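Epimerase family protein SDR39U1 (Homo sapiens, PDB 4B4O) binds NADPH in a Rossmann-type domain and is a putative NADP-dependent oxidoreductase of the epimerase/dehydratase family. Local coordinates at residues V78-A90 and F131-L145. The protein carries 3 engineered substitutions. Sequence-based numbering, arbitrary orientation.
Sequences VLGSRLETTQLLA and FFSNLVTKWEAAARL. Engineered in segment 78-90: L79 (natural residue Ile). With NDP (NADPH dihydro-nicotinamide-adenine-dinucleotide phosphate), chain I.
R82 lies across one face of the W139 indole, and this pair, in the middle of a helix-helix interface, also meets the cofactor. CD of R82 sits 3.5 Å from the centroid of the six-membered ring of W139, almost on the ring normal, a CH-pi contact. The chain runs extended from CG to NE, and a quarter turn about CD-NE (chi4 87°) stands the guanidinium plane perpendicular to the indole. NH2 of R82 donates to O2D of NADPH at 2.9 Å, with a weak, longer bond from NE to the same oxygen, while CZ2 of W139 comes within 3.3 Å of the neighbouring ribose hydroxyl O3D. Arginine and tryptophan thus border the nicotinamide ribose together. Beyond the indole, A142 and A143 bring the backbones close: CG2 of T86 lies 3.5 Å from CB of A143, and CB of A90 rests against O of A142. Toward the other end, L79, an engineered residue, slides past L135, and CD2 of L83 lies over the backbone between K138 and W139. Such nearly parallel packing, with axes 8.3 Å apart at 16°, is what a Rossmann fold produces when successive crossovers place helices 72-95 and 131-143 side by side on one face of its parallel sheet. Behind these groups, backbone carbonyls and N57 hold their polar ends. NH1 of R82 donates almost within the guanidinium plane to O of V78 at 3.1 Å and also bonds to O of E61. With OG1 beside its backbone N (chi1 -59°), T86 bonds back to O of R82 at 2.7 Å, which leaves its methyl CG2 against A143; N57 provides OG1 with another partner. Farther out, strand 102-108 lies behind helix 131-143, where T107 touches W139 and the indole N-H of W103 bonds to O of A143.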
ATOM      1  N   VAL A  78      -1.654  -7.486 -13.387  1.00 26.71           N
ATOM      2  CA  VAL A  78      -1.168  -6.602 -12.332  1.00 24.55           C
ATOM      3  C   VAL A  78      -1.384  -5.165 -12.779  1.00 23.74           C
ATOM      4  O   VAL A  78      -1.903  -4.341 -12.030  1.00 22.38           O
ATOM      5  CB  VAL A  78       0.324  -6.848 -12.000  1.00 24.29           C
ATOM      6  CG1 VAL A  78       0.941  -5.667 -11.241  1.00 22.34           C
ATOM      7  CG2 VAL A  78       0.503  -8.147 -11.224  1.00 24.92           C
ATOM      8  N   LEU A  79      -1.006  -4.887 -14.025  1.00 24.86           N
ATOM      9  CA  LEU A  79      -1.111  -3.560 -14.624  1.00 24.59           C
ATOM     10  C   LEU A  79      -2.558  -3.177 -14.901  1.00 25.00           C
ATOM     11  O   LEU A  79      -3.041  -2.152 -14.403  1.00 23.91           O
ATOM     12  CB  LEU A  79      -0.303  -3.519 -15.922  1.00 26.11           C
ATOM     13  CG  LEU A  79      -0.051  -2.152 -16.586  1.00 26.11           C
ATOM     14  CD1 LEU A  79       0.672  -1.184 -15.661  1.00 24.26           C
ATOM     15  CD2 LEU A  79       0.699  -2.306 -17.918  1.00 28.04           C
ATOM     16  N   GLY A  80      -3.267  -4.027 -15.636  1.00 26.73           N
ATOM     17  CA  GLY A  80      -4.641  -3.748 -16.034  1.00 27.53           C
ATOM     18  C   GLY A  80      -5.596  -3.566 -14.873  1.00 26.30           C
ATOM     19  O   GLY A  80      -6.431  -2.678 -14.891  1.00 26.18           O
ATOM     20  N   SER A  81      -5.486  -4.418 -13.860  1.00 25.63           N
ATOM     21  CA  SER A  81      -6.356  -4.329 -12.699  1.00 24.66           C
ATOM     22  C   SER A  81      -6.257  -2.967 -12.010  1.00 22.98           C
ATOM     23  O   SER A  81      -7.243  -2.456 -11.510  1.00 22.71           O
ATOM     24  CB  SER A  81      -6.051  -5.464 -11.695  1.00 24.35           C
ATOM     25  OG  SER A  81      -4.781  -5.310 -11.081  1.00 23.09           O
ATOM     26  N   ARG A  82      -5.057  -2.414 -11.949  1.00 22.05           N
ATOM     27  CA  ARG A  82      -4.852  -1.131 -11.304  1.00 20.69           C
ATOM     28  C   ARG A  82      -5.264   0.056 -12.193  1.00 21.33           C
ATOM     29  O   ARG A  82      -5.970   0.957 -11.728  1.00 20.97           O
ATOM     30  CB  ARG A  82      -3.400  -0.998 -10.818  1.00 19.61           C
ATOM     31  CG  ARG A  82      -3.107  -1.901  -9.637  1.00 18.89           C
ATOM     32  CD  ARG A  82      -1.641  -2.135  -9.351  1.00 18.37           C
ATOM     33  NE  ARG A  82      -1.500  -2.876  -8.097  1.00 17.80           N
ATOM     34  CZ  ARG A  82      -1.517  -4.198  -7.976  1.00 18.63           C
ATOM     35  NH1 ARG A  82      -1.673  -5.003  -9.039  1.00 20.11           N
ATOM     36  NH2 ARG A  82      -1.384  -4.737  -6.772  1.00 18.21           N
ATOM     37  N   LEU A  83      -4.846   0.070 -13.452  1.00 22.51           N
ATOM     38  CA  LEU A  83      -5.202   1.177 -14.344  1.00 23.43           C
ATOM     39  C   LEU A  83      -6.716   1.236 -14.631  1.00 24.55           C
ATOM     40  O   LEU A  83      -7.319   2.303 -14.607  1.00 24.73           O
ATOM     41  CB  LEU A  83      -4.432   1.091 -15.670  1.00 24.78           C
ATOM     42  CG  LEU A  83      -2.908   0.962 -15.754  1.00 24.35           C
ATOM     43  CD1 LEU A  83      -2.444   1.039 -17.208  1.00 26.19           C
ATOM     44  CD2 LEU A  83      -2.220   2.028 -14.909  1.00 22.84           C
ATOM     45  N   GLU A  84      -7.330   0.086 -14.904  1.00 25.50           N
ATOM     46  CA  GLU A  84      -8.740   0.068 -15.304  1.00 26.89           C
ATOM     47  C   GLU A  84      -9.626   0.497 -14.159  1.00 25.99           C
ATOM     48  O   GLU A  84     -10.443   1.383 -14.337  1.00 26.66           O
ATOM     49  CB  GLU A  84      -9.172  -1.292 -15.856  1.00 28.36           C
ATOM     50  CG  GLU A  84      -8.525  -1.601 -17.187  1.00 29.89           C
ATOM     51  CD  GLU A  84      -8.762  -3.030 -17.673  1.00 31.47           C
ATOM     52  OE1 GLU A  84      -9.833  -3.630 -17.348  1.00 32.07           O
ATOM     53  OE2 GLU A  84      -7.907  -3.531 -18.460  1.00 32.43           O
ATOM     54  N   THR A  85      -9.466  -0.106 -12.988  1.00 24.70           N
ATOM     55  CA  THR A  85     -10.278   0.292 -11.826  1.00 23.97           C
ATOM     56  C   THR A  85     -10.057   1.762 -11.471  1.00 23.20           C
ATOM     57  O   THR A  85     -11.012   2.498 -11.248  1.00 23.71           O
ATOM     58  CB  THR A  85     -10.024  -0.568 -10.572  1.00 22.82           C
ATOM     59  OG1 THR A  85      -8.661  -0.432 -10.158  1.00 21.45           O
ATOM     60  CG2 THR A  85     -10.382  -2.021 -10.844  1.00 23.91           C
ATOM     61  N   THR A  86      -8.807   2.201 -11.478  1.00 22.26           N
ATOM     62  CA  THR A  86      -8.512   3.595 -11.181  1.00 21.77           C
ATOM     63  C   THR A  86      -9.161   4.539 -12.206  1.00 23.36           C
ATOM     64  O   THR A  86      -9.751   5.554 -11.851  1.00 23.66           O
ATOM     65  CB  THR A  86      -6.987   3.837 -11.087  1.00 20.70           C
ATOM     66  OG1 THR A  86      -6.441   3.000 -10.063  1.00 19.43           O
ATOM     67  CG2 THR A  86      -6.655   5.313 -10.769  1.00 20.42           C
ATOM     68  N   GLN A  87      -9.051   4.197 -13.474  1.00 24.60           N
ATOM     69  CA  GLN A  87      -9.562   5.056 -14.551  1.00 26.39           C
ATOM     70  C   GLN A  87     -11.068   5.126 -14.489  1.00 27.55           C
ATOM     71  O   GLN A  87     -11.666   6.170 -14.718  1.00 28.66           O
ATOM     72  CB  GLN A  87      -9.074   4.524 -15.901  1.00 27.64           C
ATOM     73  CG  GLN A  87      -9.554   5.303 -17.111  1.00 29.81           C
ATOM     74  CD  GLN A  87      -8.406   5.734 -18.041  1.00 30.43           C
ATOM     75  OE1 GLN A  87      -8.418   5.477 -19.270  1.00 32.25           O
ATOM     76  NE2 GLN A  87      -7.410   6.410 -17.456  1.00 29.10           N
ATOM     77  N   LEU A  88     -11.680   4.007 -14.127  1.00 27.44           N
ATOM     78  CA  LEU A  88     -13.131   3.896 -14.074  1.00 28.70           C
ATOM     79  C   LEU A  88     -13.685   4.800 -12.982  1.00 28.18           C
ATOM     80  O   LEU A  88     -14.716   5.447 -13.155  1.00 29.62           O
ATOM     81  CB  LEU A  88     -13.529   2.443 -13.802  1.00 28.68           C
ATOM     82  CG  LEU A  88     -14.758   1.845 -14.508  1.00 30.76           C
ATOM     83  CD1 LEU A  88     -15.060   2.405 -15.889  1.00 32.81           C
ATOM     84  CD2 LEU A  88     -14.546   0.323 -14.586  1.00 30.82           C
ATOM     85  N   LEU A  89     -12.995   4.826 -11.851  1.00 26.32           N
ATOM     86  CA  LEU A  89     -13.345   5.718 -10.755  1.00 25.86           C
ATOM     87  C   LEU A  89     -13.110   7.174 -11.125  1.00 26.53           C
ATOM     88  O   LEU A  89     -13.953   8.038 -10.858  1.00 27.58           O
ATOM     89  CB  LEU A  89     -12.545   5.358  -9.490  1.00 23.88           C
ATOM     90  CG  LEU A  89     -13.221   4.347  -8.556  1.00 23.57           C
ATOM     91  CD1 LEU A  89     -12.302   3.809  -7.458  1.00 21.83           C
ATOM     92  CD2 LEU A  89     -14.465   4.994  -7.965  1.00 24.56           C
ATOM     93  N   ALA A  90     -11.962   7.447 -11.737  1.00 26.14           N
ATOM     94  CA  ALA A  90     -11.616   8.798 -12.188  1.00 27.00           C
ATOM     95  C   ALA A  90     -12.666   9.395 -13.133  1.00 29.39           C
ATOM     96  O   ALA A  90     -13.150  10.493 -12.913  1.00 30.43           O
ATOM     97  CB  ALA A  90     -10.253   8.781 -12.858  1.00 26.49           C
ATOM     98  N   PHE A 131       9.722  -2.296 -14.194  1.00 24.69           N
ATOM     99  CA  PHE A 131       8.311  -2.529 -14.355  1.00 24.46           C
ATOM    100  C   PHE A 131       7.431  -1.853 -13.288  1.00 22.46           C
ATOM    101  O   PHE A 131       6.396  -1.247 -13.600  1.00 22.18           O
ATOM    102  CB  PHE A 131       8.036  -4.029 -14.353  1.00 25.50           C
ATOM    103  CG  PHE A 131       6.575  -4.361 -14.400  1.00 25.36           C
ATOM    104  CD1 PHE A 131       5.933  -4.490 -15.610  1.00 26.84           C
ATOM    105  CD2 PHE A 131       5.854  -4.519 -13.242  1.00 23.93           C
ATOM    106  CE1 PHE A 131       4.595  -4.788 -15.664  1.00 26.88           C
ATOM    107  CE2 PHE A 131       4.516  -4.807 -13.287  1.00 23.95           C
ATOM    108  CZ  PHE A 131       3.887  -4.947 -14.501  1.00 25.42           C
ATOM    109  N   PHE A 132       7.825  -1.989 -12.026  1.00 21.29           N
ATOM    110  CA  PHE A 132       7.003  -1.478 -10.922  1.00 19.62           C
ATOM    111  C   PHE A 132       7.036   0.043 -10.792  1.00 18.74           C
ATOM    112  O   PHE A 132       6.048   0.652 -10.410  1.00 17.91           O
ATOM    113  CB  PHE A 132       7.412  -2.153  -9.617  1.00 18.96           C
ATOM    114  CG  PHE A 132       7.152  -3.614  -9.617  1.00 19.92           C
ATOM    115  CD1 PHE A 132       5.846  -4.092  -9.539  1.00 19.88           C
ATOM    116  CD2 PHE A 132       8.190  -4.515  -9.741  1.00 21.13           C
ATOM    117  CE1 PHE A 132       5.585  -5.443  -9.580  1.00 21.05           C
ATOM    118  CE2 PHE A 132       7.944  -5.884  -9.775  1.00 22.36           C
ATOM    119  CZ  PHE A 132       6.630  -6.347  -9.706  1.00 22.33           C
ATOM    120  N   SER A 133       8.169   0.652 -11.121  1.00 19.15           N
ATOM    121  CA  SER A 133       8.249   2.107 -11.145  1.00 18.75           C
ATOM    122  C   SER A 133       7.385   2.656 -12.290  1.00 19.56           C
ATOM    123  O   SER A 133       6.608   3.583 -12.078  1.00 19.03           O
ATOM    124  CB  SER A 133       9.708   2.578 -11.247  1.00 19.28           C
ATOM    125  OG  SER A 133      10.396   1.958 -12.312  1.00 20.82           O
ATOM    126  N   ASN A 134       7.497   2.069 -13.485  1.00 21.04           N
ATOM    127  CA  ASN A 134       6.606   2.419 -14.586  1.00 22.06           C
ATOM    128  C   ASN A 134       5.140   2.191 -14.219  1.00 21.39           C
ATOM    129  O   ASN A 134       4.268   2.975 -14.595  1.00 21.62           O
ATOM    130  CB  ASN A 134       6.950   1.641 -15.868  1.00 23.98           C
ATOM    131  CG  ASN A 134       8.160   2.234 -16.597  1.00 25.18           C
ATOM    132  OD1 ASN A 134       8.196   3.444 -16.840  1.00 25.33           O
ATOM    133  ND2 ASN A 134       9.159   1.398 -16.953  1.00 26.26           N
ATOM    134  N   LEU A 135       4.863   1.113 -13.497  1.00 20.76           N
ATOM    135  CA  LEU A 135       3.498   0.867 -13.044  1.00 20.20           C
ATOM    136  C   LEU A 135       2.990   2.086 -12.254  1.00 19.02           C
ATOM    137  O   LEU A 135       1.960   2.636 -12.567  1.00 19.29           O
ATOM    138  CB  LEU A 135       3.410  -0.426 -12.200  1.00 19.76           C
ATOM    139  CG  LEU A 135       2.082  -0.756 -11.473  1.00 19.14           C
ATOM    140  CD1 LEU A 135       0.977  -1.241 -12.396  1.00 20.38           C
ATOM    141  CD2 LEU A 135       2.321  -1.771 -10.368  1.00 18.60           C
ATOM    142  N   VAL A 136       3.738   2.511 -11.254  1.00 17.95           N
ATOM    143  CA  VAL A 136       3.290   3.584 -10.387  1.00 17.00           C
ATOM    144  C   VAL A 136       3.024   4.826 -11.218  1.00 17.81           C
ATOM    145  O   VAL A 136       2.025   5.491 -11.009  1.00 17.73           O
ATOM    146  CB  VAL A 136       4.264   3.836  -9.190  1.00 15.99           C
ATOM    147  CG1 VAL A 136       3.865   5.079  -8.411  1.00 15.40           C
ATOM    148  CG2 VAL A 136       4.316   2.618  -8.254  1.00 15.37           C
ATOM    149  N   THR A 137       3.890   5.142 -12.178  1.00 18.82           N
ATOM    150  CA  THR A 137       3.670   6.339 -13.031  1.00 19.92           C
ATOM    151  C   THR A 137       2.318   6.275 -13.740  1.00 20.76           C
ATOM    152  O   THR A 137       1.516   7.191 -13.662  1.00 20.99           O
ATOM    153  CB  THR A 137       4.814   6.554 -14.077  1.00 21.23           C
ATOM    154  OG1 THR A 137       6.044   6.798 -13.401  1.00 20.63           O
ATOM    155  CG2 THR A 137       4.533   7.734 -14.996  1.00 22.68           C
ATOM    156  N   LYS A 138       2.067   5.167 -14.409  1.00 21.39           N
ATOM    157  CA  LYS A 138       0.837   4.981 -15.199  1.00 22.48           C
ATOM    158  C   LYS A 138      -0.395   4.937 -14.303  1.00 21.58           C
ATOM    159  O   LYS A 138      -1.440   5.469 -14.628  1.00 22.32           O
ATOM    160  CB  LYS A 138       0.912   3.690 -16.030  1.00 23.50           C
ATOM    161  CG  LYS A 138       1.884   3.752 -17.191  1.00 25.02           C
ATOM    162  CD  LYS A 138       2.355   2.350 -17.543  1.00 25.64           C
ATOM    163  CE  LYS A 138       2.923   2.266 -18.958  1.00 27.80           C
ATOM    164  NZ  LYS A 138       3.884   1.130 -19.054  1.00 28.26           N
ATOM    165  N   TRP A 139      -0.221   4.300 -13.164  1.00 20.17           N
ATOM    166  CA  TRP A 139      -1.249   4.173 -12.149  1.00 19.30           C
ATOM    167  C   TRP A 139      -1.675   5.526 -11.634  1.00 19.06           C
ATOM    168  O   TRP A 139      -2.859   5.827 -11.559  1.00 19.44           O
ATOM    169  CB  TRP A 139      -0.656   3.341 -11.025  1.00 18.03           C
ATOM    170  CG  TRP A 139      -1.578   2.674 -10.049  1.00 17.40           C
ATOM    171  CD1 TRP A 139      -2.955   2.772  -9.940  1.00 17.73           C
ATOM    172  CD2 TRP A 139      -1.168   1.792  -8.967  1.00 16.50           C
ATOM    173  NE1 TRP A 139      -3.407   2.012  -8.885  1.00 17.09           N
ATOM    174  CE2 TRP A 139      -2.376   1.403  -8.266  1.00 16.37           C
ATOM    175  CE3 TRP A 139       0.040   1.306  -8.531  1.00 16.02           C
ATOM    176  CZ2 TRP A 139      -2.346   0.570  -7.180  1.00 15.81           C
ATOM    177  CZ3 TRP A 139       0.052   0.460  -7.427  1.00 15.46           C
ATOM    178  CH2 TRP A 139      -1.115   0.097  -6.776  1.00 15.37           C
ATOM    179  N   GLU A 140      -0.706   6.352 -11.274  1.00 18.62           N
ATOM    180  CA  GLU A 140      -0.993   7.701 -10.824  1.00 18.70           C
ATOM    181  C   GLU A 140      -1.587   8.520 -11.957  1.00 20.35           C
ATOM    182  O   GLU A 140      -2.525   9.285 -11.747  1.00 20.87           O
ATOM    183  CB  GLU A 140       0.268   8.352 -10.233  1.00 18.12           C
ATOM    184  CG  GLU A 140       0.685   7.652  -8.942  1.00 16.66           C
ATOM    185  CD  GLU A 140       1.951   8.200  -8.268  1.00 16.16           C
ATOM    186  OE1 GLU A 140       2.480   9.253  -8.687  1.00 16.91           O
ATOM    187  OE2 GLU A 140       2.400   7.548  -7.287  1.00 15.18           O
ATOM    188  N   ALA A 141      -1.072   8.344 -13.168  1.00 21.41           N
ATOM    189  CA  ALA A 141      -1.631   9.055 -14.325  1.00 23.28           C
ATOM    190  C   ALA A 141      -3.114   8.732 -14.495  1.00 23.87           C
ATOM    191  O   ALA A 141      -3.910   9.590 -14.881  1.00 25.17           O
ATOM    192  CB  ALA A 141      -0.875   8.691 -15.590  1.00 24.46           C
ATOM    193  N   ALA A 142      -3.469   7.477 -14.247  1.00 23.15           N
ATOM    194  CA  ALA A 142      -4.820   7.003 -14.432  1.00 23.82           C
ATOM    195  C   ALA A 142      -5.775   7.690 -13.449  1.00 23.44           C
ATOM    196  O   ALA A 142      -6.951   7.889 -13.752  1.00 24.59           O
ATOM    197  CB  ALA A 142      -4.851   5.495 -14.280  1.00 23.22           C
ATOM    198  N   ALA A 143      -5.257   8.048 -12.283  1.00 22.05           N
ATOM    199  CA  ALA A 143      -6.063   8.689 -11.255  1.00 21.79           C
ATOM    200  C   ALA A 143      -6.230  10.189 -11.466  1.00 23.02           C
ATOM    201  O   ALA A 143      -7.090  10.800 -10.832  1.00 23.40           O
ATOM    202  CB  ALA A 143      -5.452   8.432  -9.877  1.00 20.05           C
ATOM    203  N   ARG A 144      -5.389  10.798 -12.299  1.00 23.79           N
ATOM    204  CA  ARG A 144      -5.241  12.257 -12.273  1.00 24.85           C
ATOM    205  C   ARG A 144      -6.454  12.958 -12.881  1.00 26.89           C
ATOM    206  O   ARG A 144      -6.766  12.766 -14.032  1.00 28.22           O
ATOM    207  CB  ARG A 144      -3.958  12.690 -12.998  1.00 25.32           C
ATOM    208  CG  ARG A 144      -3.626  14.216 -13.114  1.00 26.77           C
ATOM    209  CD  ARG A 144      -2.126  14.334 -13.200  1.00 26.31           C
ATOM    210  NE  ARG A 144      -1.411  13.859 -12.007  1.00 24.27           N
ATOM    211  CZ  ARG A 144      -0.404  12.968 -11.953  1.00 23.04           C
ATOM    212  NH1 ARG A 144       0.122  12.413 -13.044  1.00 23.58           N
ATOM    213  NH2 ARG A 144       0.094  12.627 -10.754  1.00 21.43           N
ATOM    214  N   LEU A 145      -7.118  13.767 -12.074  1.00 27.29           N
ATOM    215  CA  LEU A 145      -8.251  14.568 -12.500  1.00 29.44           C
ATOM    216  C   LEU A 145      -7.740  15.929 -12.937  1.00 31.14           C
ATOM    217  O   LEU A 145      -6.833  16.477 -12.318  1.00 30.51           O
ATOM    218  CB  LEU A 145      -9.236  14.784 -11.354  1.00 29.33           C
ATOM    219  CG  LEU A 145      -9.807  13.575 -10.588  1.00 27.77           C
ATOM    220  CD1 LEU A 145     -10.613  14.013  -9.366  1.00 27.90           C
ATOM    221  CD2 LEU A 145     -10.663  12.739 -11.538  1.00 28.57           C
TER
HETATM  222  PA  NDP I 999      -5.344  -6.932  -1.282  1.00  2.00           P
HETATM  223  O1A NDP I 999      -4.876  -7.958  -2.344  1.00  2.00           O
HETATM  224  O2A NDP I 999      -5.671  -7.391   0.154  1.00  2.00           O
HETATM  225  O5B NDP I 999      -6.727  -6.183  -1.715  1.00  2.00           O
HETATM  226  C5B NDP I 999      -6.932  -5.989  -3.111  1.00  2.00           C
HETATM  227  C4B NDP I 999      -8.416  -5.913  -3.362  1.00  2.00           C
HETATM  228  O4B NDP I 999      -8.589  -5.501  -4.716  1.00  2.00           O
HETATM  229  C3B NDP I 999      -9.096  -7.273  -3.177  1.00  2.00           C
HETATM  230  O3B NDP I 999      -9.847  -7.379  -1.933  1.00  2.00           O
HETATM  231  C2B NDP I 999     -10.037  -7.382  -4.367  1.00  2.00           C
HETATM  232  O2B NDP I 999     -11.354  -6.963  -4.043  1.00  2.00           O
HETATM  233  C1B NDP I 999      -9.507  -6.381  -5.347  1.00  2.00           C
HETATM  234  N9A NDP I 999      -8.795  -7.151  -6.370  1.00  2.00           N
HETATM  235  C8A NDP I 999      -7.911  -8.196  -6.268  1.00  2.00           C
HETATM  236  N7A NDP I 999      -7.562  -8.621  -7.556  1.00  2.00           N
HETATM  237  C5A NDP I 999      -8.238  -7.841  -8.440  1.00  2.00           C
HETATM  238  C6A NDP I 999      -8.354  -7.705  -9.895  1.00  2.00           C
HETATM  239  N6A NDP I 999      -7.642  -8.484 -10.735  1.00  2.00           N
HETATM  240  N1A NDP I 999      -9.181  -6.764 -10.395  1.00  2.00           N
HETATM  241  C2A NDP I 999      -9.907  -5.972  -9.554  1.00  2.00           C
HETATM  242  N3A NDP I 999      -9.836  -6.013  -8.207  1.00  2.00           N
HETATM  243  C4A NDP I 999      -9.035  -6.890  -7.646  1.00  2.00           C
HETATM  244  O3  NDP I 999      -4.164  -5.827  -1.354  1.00  2.00           O
HETATM  245  PN  NDP I 999      -3.800  -4.822  -0.148  1.00  2.00           P
HETATM  246  O1N NDP I 999      -5.070  -4.508   0.627  1.00  2.00           O
HETATM  247  O2N NDP I 999      -2.634  -5.368   0.620  1.00  2.00           O
HETATM  248  O5D NDP I 999      -3.273  -3.493  -0.966  1.00  2.00           O
HETATM  249  C5D NDP I 999      -4.283  -2.821  -1.753  1.00  2.00           C
HETATM  250  C4D NDP I 999      -3.673  -1.923  -2.809  1.00  2.00           C
HETATM  251  O4D NDP I 999      -2.564  -1.297  -2.174  1.00  2.00           O
HETATM  252  C3D NDP I 999      -3.096  -2.662  -4.034  1.00  2.00           C
HETATM  253  O3D NDP I 999      -3.357  -1.903  -5.257  1.00  2.00           O
HETATM  254  C2D NDP I 999      -1.602  -2.792  -3.718  1.00  2.00           C
HETATM  255  O2D NDP I 999      -0.675  -2.696  -4.807  1.00  2.00           O
HETATM  256  C1D NDP I 999      -1.355  -1.557  -2.892  1.00  2.00           C
HETATM  257  N1N NDP I 999      -0.200  -1.677  -1.984  1.00  2.00           N
HETATM  258  C2N NDP I 999      -0.135  -2.643  -1.058  1.00  2.00           C
HETATM  259  C3N NDP I 999       0.950  -2.743  -0.215  1.00  2.00           C
HETATM  260  C7N NDP I 999       0.966  -3.823   0.803  1.00  2.00           C
HETATM  261  O7N NDP I 999      -0.099  -4.376   1.068  1.00  2.00           O
HETATM  262  N7N NDP I 999       2.096  -4.175   1.409  1.00  2.00           N
HETATM  263  C4N NDP I 999       2.064  -1.754  -0.265  1.00  2.00           C
HETATM  264  C5N NDP I 999       1.887  -0.739  -1.296  1.00  2.00           C
HETATM  265  C6N NDP I 999       0.764  -0.742  -2.103  1.00  2.00           C
HETATM  266  P2B NDP I 999     -12.642  -7.842  -4.601  1.00  2.00           P
HETATM  267  O1X NDP I 999     -12.799  -7.474  -6.062  1.00  2.00           O
HETATM  268  O2X NDP I 999     -12.303  -9.348  -4.392  1.00  2.00           O
HETATM  269  O3X NDP I 999     -13.705  -7.208  -3.670  1.00  2.00           O